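Local coordinates for protein sulfotransferase (Mycobacterium tuberculosis, PDB 2ZQ5) that probably transfers a sulfuryl group from the donor PAPS to an acceptor molecule, as a member of the sulfotransferase family, at residues H235-M243 with G296-Y307. Numbering follows the deposited sequence.
Sequences HLFALDALM and GLERFNAARAKY
Asp240 OD1 accepts two bonds from the 296-307 segment: Lys306 NZ, at 2.8 Å, completes a salt bridge on the syn lone pair, and Tyr307 OH donates from the anti side at 2.7 Å, 20° out of the carboxylate plane. The lysine is fixed further by a bond from NZ to Ala303 O, while a water joins Tyr307 OH to Asp240 O, so the phenol is tied to both the carboxylate and the backbone of one residue. The Tyr307 ring is sandwiched between two side chains. Met243 CG sits over the centre of one face, 3.7 Å from the centroid, with SD farther out in a Met-aromatic contact, and Lys306 CG covers the opposite face. Leu239, its CG anti to the backbone N (chi1 -177°), sends CD2 between Phe300 and the backbone of Arg304, lying 3.5 Å from Arg304 CA. Leu236 CD2 rests over a face of the Phe300 ring, 3.8 Å from Phe300 CG. At the far end Gly296 CA packs against the Phe237 ring face, 3.3 Å from Phe237 CE1, where the two backbones come close. A second water bonds Leu236 O and Leu239 N and reaches Arg299 O weakly. Gln253 meets Leu236 and Phe300; Phe312 meets Leu239, Phe300 and Tyr307. The contact thus joins helices 234-237 and 239-245, which follow strand 227-231, to helix 282-304, which leads into edge strand 312-316, in the parallel alpha/beta sulfotransferase fold.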
loop_
_atom_site.group_PDB
_atom_site.type_symbol
_atom_site.label_atom_id
_atom_site.label_comp_id
_atom_site.label_asym_id
_atom_site.label_seq_id
_atom_site.Cartn_x
_atom_site.Cartn_y
_atom_site.Cartn_z
ATOM N N HIS A 235 -5.452 4.345 -3.405
ATOM C CA HIS A 235 -6.252 4.514 -4.603
ATOM C C HIS A 235 -7.593 5.188 -4.331
ATOM O O HIS A 235 -8.199 5.764 -5.231
ATOM C CB HIS A 235 -6.381 3.155 -5.290
ATOM C CG HIS A 235 -5.050 2.564 -5.643
ATOM N ND1 HIS A 235 -4.753 1.226 -5.510
ATOM C CD2 HIS A 235 -3.909 3.163 -6.057
ATOM C CE1 HIS A 235 -3.481 1.028 -5.818
ATOM N NE2 HIS A 235 -2.947 2.188 -6.152
ATOM N N LEU A 236 -8.038 5.145 -3.078
ATOM C CA LEU A 236 -9.285 5.806 -2.697
ATOM C C LEU A 236 -9.089 7.320 -2.714
ATOM O O LEU A 236 -9.979 8.074 -3.123
ATOM C CB LEU A 236 -9.694 5.412 -1.277
ATOM C CG LEU A 236 -10.158 3.982 -1.024
ATOM C CD1 LEU A 236 -10.303 3.752 0.474
ATOM C CD2 LEU A 236 -11.486 3.743 -1.733
ATOM N N PHE A 237 -7.907 7.744 -2.268
ATOM C CA PHE A 237 -7.543 9.154 -2.150
ATOM C C PHE A 237 -6.961 9.787 -3.406
ATOM O O PHE A 237 -7.016 11.013 -3.573
ATOM C CB PHE A 237 -6.490 9.326 -1.044
ATOM C CG PHE A 237 -6.918 8.838 0.314
ATOM C CD1 PHE A 237 -7.373 9.737 1.275
ATOM C CD2 PHE A 237 -6.836 7.487 0.645
ATOM C CE1 PHE A 237 -7.734 9.297 2.547
ATOM C CE2 PHE A 237 -7.199 7.039 1.915
ATOM C CZ PHE A 237 -7.647 7.949 2.866
ATOM N N ALA A 238 -6.396 8.962 -4.278
ATOM C CA ALA A 238 -5.715 9.467 -5.465
ATOM C C ALA A 238 -6.252 8.971 -6.792
ATOM O O ALA A 238 -5.488 8.764 -7.734
ATOM C CB ALA A 238 -4.228 9.131 -5.360
ATOM N N LEU A 239 -7.564 8.804 -6.885
ATOM C CA LEU A 239 -8.145 8.310 -8.118
ATOM C C LEU A 239 -7.828 9.182 -9.332
ATOM O O LEU A 239 -7.576 8.655 -10.415
ATOM C CB LEU A 239 -9.657 8.150 -7.968
ATOM C CG LEU A 239 -10.352 7.564 -9.199
ATOM C CD1 LEU A 239 -9.767 6.196 -9.534
ATOM C CD2 LEU A 239 -11.847 7.466 -8.931
ATOM N N ASP A 240 -7.836 10.504 -9.174
ATOM C CA ASP A 240 -7.531 11.355 -10.320
ATOM C C ASP A 240 -6.114 11.105 -10.820
ATOM O O ASP A 240 -5.881 11.052 -12.027
ATOM C CB ASP A 240 -7.707 12.842 -9.986
ATOM C CG ASP A 240 -9.162 13.230 -9.775
ATOM O OD1 ASP A 240 -10.036 12.726 -10.513
ATOM O OD2 ASP A 240 -9.430 14.055 -8.878
ATOM N N ALA A 241 -5.166 10.943 -9.898
ATOM C CA ALA A 241 -3.783 10.687 -10.285
ATOM C C ALA A 241 -3.684 9.314 -10.934
ATOM O O ALA A 241 -2.943 9.118 -11.900
ATOM C CB ALA A 241 -2.869 10.756 -9.063
ATOM N N LEU A 242 -4.434 8.364 -10.391
ATOM C CA LEU A 242 -4.444 7.012 -10.916
ATOM C C LEU A 242 -4.933 7.022 -12.363
ATOM O O LEU A 242 -4.281 6.460 -13.246
ATOM C CB LEU A 242 -5.348 6.136 -10.037
ATOM C CG LEU A 242 -5.364 4.619 -10.252
ATOM C CD1 LEU A 242 -5.976 3.960 -9.025
ATOM C CD2 LEU A 242 -6.141 4.254 -11.510
ATOM N N MET A 243 -6.065 7.672 -12.611
ATOM C CA MET A 243 -6.609 7.725 -13.966
ATOM C C MET A 243 -5.740 8.540 -14.922
ATOM O O MET A 243 -5.683 8.241 -16.113
ATOM C CB MET A 243 -8.037 8.283 -13.950
ATOM C CG MET A 243 -9.022 7.449 -13.136
ATOM S SD MET A 243 -9.123 5.718 -13.665
ATOM C CE MET A 243 -10.328 5.829 -14.966
ATOM N N GLY A 296 -11.101 9.177 2.744
ATOM C CA GLY A 296 -10.780 8.280 1.648
ATOM C C GLY A 296 -11.998 7.866 0.844
ATOM O O GLY A 296 -12.008 7.964 -0.382
ATOM N N LEU A 297 -13.033 7.394 1.531
ATOM C CA LEU A 297 -14.239 6.963 0.840
ATOM C C LEU A 297 -14.960 8.122 0.151
ATOM O O LEU A 297 -15.467 7.967 -0.963
ATOM C CB LEU A 297 -15.175 6.250 1.819
ATOM C CG LEU A 297 -14.651 4.896 2.313
ATOM C CD1 LEU A 297 -15.557 4.353 3.410
ATOM C CD2 LEU A 297 -14.574 3.920 1.145
ATOM N N GLU A 298 -14.998 9.284 0.799
ATOM C CA GLU A 298 -15.660 10.445 0.217
ATOM C C GLU A 298 -14.900 10.931 -1.014
ATOM O O GLU A 298 -15.503 11.223 -2.048
ATOM C CB GLU A 298 -15.771 11.565 1.256
ATOM C CG GLU A 298 -16.580 12.779 0.806
ATOM C CD GLU A 298 -15.821 13.675 -0.153
ATOM O OE1 GLU A 298 -14.632 13.948 0.113
ATOM O OE2 GLU A 298 -16.414 14.117 -1.160
ATOM N N ARG A 299 -13.576 11.005 -0.913
ATOM C CA ARG A 299 -12.763 11.455 -2.040
ATOM C C ARG A 299 -12.868 10.514 -3.235
ATOM O O ARG A 299 -12.843 10.958 -4.383
ATOM C CB ARG A 299 -11.297 11.595 -1.616
ATOM C CG ARG A 299 -11.021 12.751 -0.651
ATOM C CD ARG A 299 -11.169 14.111 -1.327
ATOM N NE ARG A 299 -12.563 14.448 -1.608
ATOM C CZ ARG A 299 -12.951 15.443 -2.401
ATOM N NH1 ARG A 299 -12.053 16.214 -3.002
ATOM N NH2 ARG A 299 -14.243 15.668 -2.594
ATOM N N PHE A 300 -12.981 9.214 -2.972
ATOM C CA PHE A 300 -13.104 8.245 -4.056
ATOM C C PHE A 300 -14.439 8.460 -4.762
ATOM O O PHE A 300 -14.494 8.490 -5.986
ATOM C CB PHE A 300 -13.033 6.812 -3.520
ATOM C CG PHE A 300 -12.926 5.765 -4.599
ATOM C CD1 PHE A 300 -11.757 5.626 -5.339
ATOM C CD2 PHE A 300 -13.999 4.918 -4.874
ATOM C CE1 PHE A 300 -11.651 4.659 -6.337
ATOM C CE2 PHE A 300 -13.905 3.942 -5.874
ATOM C CZ PHE A 300 -12.725 3.813 -6.607
ATOM N N ASN A 301 -15.511 8.615 -3.990
ATOM C CA ASN A 301 -16.830 8.845 -4.583
ATOM C C ASN A 301 -16.854 10.123 -5.414
ATOM O O ASN A 301 -17.365 10.136 -6.532
ATOM C CB ASN A 301 -17.915 8.956 -3.508
ATOM C CG ASN A 301 -18.284 7.623 -2.905
ATOM O OD1 ASN A 301 -18.040 6.572 -3.496
ATOM N ND2 ASN A 301 -18.902 7.658 -1.731
ATOM N N ALA A 302 -16.307 11.200 -4.862
ATOM C CA ALA A 302 -16.300 12.484 -5.553
ATOM C C ALA A 302 -15.548 12.439 -6.876
ATOM O O ALA A 302 -16.017 12.971 -7.881
ATOM C CB ALA A 302 -15.701 13.564 -4.647
ATOM N N ALA A 303 -14.388 11.792 -6.876
ATOM C CA ALA A 303 -13.563 11.703 -8.072
ATOM C C ALA A 303 -14.069 10.714 -9.115
ATOM O O ALA A 303 -13.955 10.949 -10.314
ATOM C CB ALA A 303 -12.132 11.351 -7.683
ATOM N N ARG A 304 -14.628 9.605 -8.651
ATOM C CA ARG A 304 -15.131 8.564 -9.539
ATOM C C ARG A 304 -16.221 9.038 -10.502
ATOM O O ARG A 304 -16.320 8.549 -11.628
ATOM C CB ARG A 304 -15.643 7.406 -8.682
ATOM C CG ARG A 304 -16.304 6.264 -9.425
ATOM C CD ARG A 304 -16.736 5.213 -8.418
ATOM N NE ARG A 304 -17.483 4.122 -9.029
ATOM C CZ ARG A 304 -17.869 3.035 -8.373
ATOM N NH1 ARG A 304 -17.575 2.898 -7.085
ATOM N NH2 ARG A 304 -18.543 2.085 -9.003
ATOM N N ALA A 305 -17.025 9.999 -10.064
ATOM C CA ALA A 305 -18.120 10.511 -10.883
ATOM C C ALA A 305 -17.736 11.026 -12.273
ATOM O O ALA A 305 -18.514 10.891 -13.220
ATOM C CB ALA A 305 -18.864 11.604 -10.115
ATOM N N LYS A 306 -16.546 11.603 -12.410
ATOM C CA LYS A 306 -16.126 12.158 -13.697
ATOM C C LYS A 306 -15.604 11.140 -14.703
ATOM O O LYS A 306 -15.320 11.493 -15.848
ATOM C CB LYS A 306 -15.045 13.220 -13.491
ATOM C CG LYS A 306 -13.657 12.642 -13.285
ATOM C CD LYS A 306 -12.589 13.723 -13.249
ATOM C CE LYS A 306 -12.737 14.593 -12.019
ATOM N NZ LYS A 306 -12.633 13.770 -10.787
ATOM N N TYR A 307 -15.475 9.884 -14.290
ATOM C CA TYR A 307 -14.950 8.860 -15.184
ATOM C C TYR A 307 -16.010 7.896 -15.693
ATOM O O TYR A 307 -17.131 7.863 -15.195
ATOM C CB TYR A 307 -13.826 8.093 -14.480
ATOM C CG TYR A 307 -12.692 9.000 -14.065
ATOM C CD1 TYR A 307 -11.849 9.567 -15.017
ATOM C CD2 TYR A 307 -12.507 9.354 -12.728
ATOM C CE1 TYR A 307 -10.855 10.469 -14.657
ATOM C CE2 TYR A 307 -11.514 10.258 -12.354
ATOM C CZ TYR A 307 -10.693 10.815 -13.325
ATOM O OH TYR A 307 -9.739 11.745 -12.979
HETATM O O HOH W 1 -9.867 10.036 -4.988
HETATM O O HOH W 2 -7.376 12.354 -14.007
#